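PDB 4OM9: serine protease pet from Escherichia coli, which acts as an autotransporter enterotoxin whose serine protease passenger domain probably cleaves host proteins such as alpha-fodrin. Local coordinates for residues A[574-579]-A[619-624]. Sequence-based numbering, arbitrary orientation.
Sequences PDWETR and AYIDLY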
# COMPACT_ATOMS: atom_id res chain seq x y z
N PRO A 574 -10.68 5.37 -8.55
CA PRO A 574 -10.95 4.34 -7.53
C PRO A 574 -9.78 3.40 -7.32
O PRO A 574 -9.76 2.65 -6.35
CB PRO A 574 -12.14 3.58 -8.14
CG PRO A 574 -11.84 3.64 -9.63
CD PRO A 574 -11.27 5.02 -9.86
N ASP A 575 -8.80 3.45 -8.22
CA ASP A 575 -7.74 2.46 -8.19
C ASP A 575 -6.55 2.92 -7.35
O ASP A 575 -5.75 3.75 -7.78
CB ASP A 575 -7.30 2.10 -9.62
CG ASP A 575 -7.23 3.32 -10.53
OD1 ASP A 575 -8.18 4.13 -10.53
OD2 ASP A 575 -6.23 3.46 -11.28
N TRP A 576 -6.45 2.35 -6.16
CA TRP A 576 -5.43 2.68 -5.18
C TRP A 576 -4.76 1.43 -4.67
O TRP A 576 -5.43 0.43 -4.33
CB TRP A 576 -6.02 3.45 -3.98
CG TRP A 576 -6.40 4.86 -4.30
CD1 TRP A 576 -7.45 5.27 -5.07
CD2 TRP A 576 -5.73 6.04 -3.88
NE1 TRP A 576 -7.47 6.63 -5.16
CE2 TRP A 576 -6.42 7.13 -4.44
CE3 TRP A 576 -4.59 6.28 -3.10
CZ2 TRP A 576 -6.03 8.45 -4.23
CZ3 TRP A 576 -4.20 7.59 -2.90
CH2 TRP A 576 -4.91 8.65 -3.46
N GLU A 577 -3.43 1.51 -4.55
CA GLU A 577 -2.65 0.46 -3.93
C GLU A 577 -2.59 0.63 -2.42
O GLU A 577 -2.22 1.68 -1.90
CB GLU A 577 -1.24 0.44 -4.53
CG GLU A 577 -1.18 -0.28 -5.88
CD GLU A 577 -0.41 0.50 -6.92
OE1 GLU A 577 0.51 1.25 -6.53
OE2 GLU A 577 -0.72 0.36 -8.12
N THR A 578 -2.97 -0.42 -1.71
CA THR A 578 -2.90 -0.44 -0.26
C THR A 578 -1.47 -0.72 0.19
O THR A 578 -0.80 -1.58 -0.38
CB THR A 578 -3.85 -1.49 0.31
OG1 THR A 578 -5.17 -1.16 -0.12
CG2 THR A 578 -3.80 -1.51 1.85
N ARG A 579 -1.02 0.03 1.19
CA ARG A 579 0.37 -0.04 1.60
C ARG A 579 0.45 -0.50 3.05
O ARG A 579 -0.45 -0.18 3.83
CB ARG A 579 1.06 1.32 1.44
CG ARG A 579 1.07 1.82 0.00
CD ARG A 579 1.85 0.84 -0.89
NE ARG A 579 2.32 1.49 -2.11
CZ ARG A 579 2.52 0.83 -3.25
NH1 ARG A 579 2.30 -0.47 -3.31
NH2 ARG A 579 2.95 1.48 -4.33
N ALA A 619 -5.69 13.17 1.06
CA ALA A 619 -4.71 12.30 0.44
C ALA A 619 -3.87 13.10 -0.54
O ALA A 619 -4.29 14.15 -1.02
CB ALA A 619 -5.38 11.11 -0.23
N TYR A 620 -2.66 12.61 -0.81
CA TYR A 620 -1.72 13.32 -1.66
C TYR A 620 -1.37 12.52 -2.91
O TYR A 620 -1.21 11.31 -2.86
CB TYR A 620 -0.44 13.65 -0.88
CG TYR A 620 -0.73 14.49 0.37
CD1 TYR A 620 -1.27 13.90 1.51
CD2 TYR A 620 -0.48 15.86 0.39
CE1 TYR A 620 -1.54 14.64 2.63
CE2 TYR A 620 -0.76 16.61 1.52
CZ TYR A 620 -1.28 15.99 2.63
OH TYR A 620 -1.57 16.69 3.76
N ILE A 621 -1.26 13.21 -4.03
CA ILE A 621 -0.76 12.56 -5.24
C ILE A 621 0.35 13.40 -5.84
O ILE A 621 0.46 14.61 -5.57
CB ILE A 621 -1.86 12.33 -6.29
CG1 ILE A 621 -2.41 13.65 -6.81
CG2 ILE A 621 -2.97 11.48 -5.71
CD1 ILE A 621 -3.43 13.50 -7.96
N ASP A 622 1.15 12.74 -6.67
CA ASP A 622 2.34 13.30 -7.30
C ASP A 622 2.08 13.33 -8.80
O ASP A 622 1.93 12.28 -9.42
CB ASP A 622 3.57 12.45 -6.92
CG ASP A 622 4.87 12.85 -7.66
OD1 ASP A 622 4.93 13.92 -8.31
OD2 ASP A 622 5.85 12.08 -7.54
N LEU A 623 2.00 14.52 -9.37
CA LEU A 623 1.79 14.65 -10.80
C LEU A 623 2.94 14.07 -11.67
O LEU A 623 2.78 13.92 -12.88
CB LEU A 623 1.56 16.10 -11.16
CG LEU A 623 0.25 16.67 -10.60
CD1 LEU A 623 0.05 18.12 -11.01
CD2 LEU A 623 -0.95 15.81 -11.05
N TYR A 624 4.07 13.73 -11.05
CA TYR A 624 5.16 13.12 -11.79
C TYR A 624 5.55 11.80 -11.18
O TYR A 624 6.66 11.29 -11.43
CB TYR A 624 6.37 14.03 -11.85
CG TYR A 624 6.14 15.33 -12.57
CD1 TYR A 624 5.96 15.36 -13.95
CD2 TYR A 624 6.11 16.53 -11.87
CE1 TYR A 624 5.75 16.56 -14.61
CE2 TYR A 624 5.90 17.73 -12.52
CZ TYR A 624 5.72 17.74 -13.90
OH TYR A 624 5.52 18.93 -14.56
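The far corner of the W576 indole meets A619 and I621 in a small, purely apolar contact. CH2 lies 4.1 Å from A619 CB and equally far, 4.1 Å, from I621 CG2, both methyls reaching the ring obliquely. Tryptophan suits this place because its long indole bridges more than half of the 10.9 Å between W576 CA and I621 CA; chi1 of -73° sets CG anti to the carbonyl carbon and carries the benzo end to A619 and I621. Alanine, two residues before isoleucine on the extended strand, turns its methyl the same way, and the branched isoleucine offers CG2 as a second one. NE1 donates to Q573 O; separately, R597 makes a cation-pi contact with the ring.

In the fold, strand 576-583 belongs to the parallel beta-helix of the passenger domain, whereas 618-622 pairs antiparallel with 640-644 in a two-stranded sheet, so W576 packs the beta-helix strand against that sheet.

No hydrogen bond crosses between the segments. R579 NH2 and E577 OE1 form a salt bridge at 3.3 Å by charge alone, no N-H being aimed at the oxygen. At the strand's last residue, D622 OD1 accepts from Y624 N at 2.9 Å, an Asx turn, while OD2 bonds to H474 and N628.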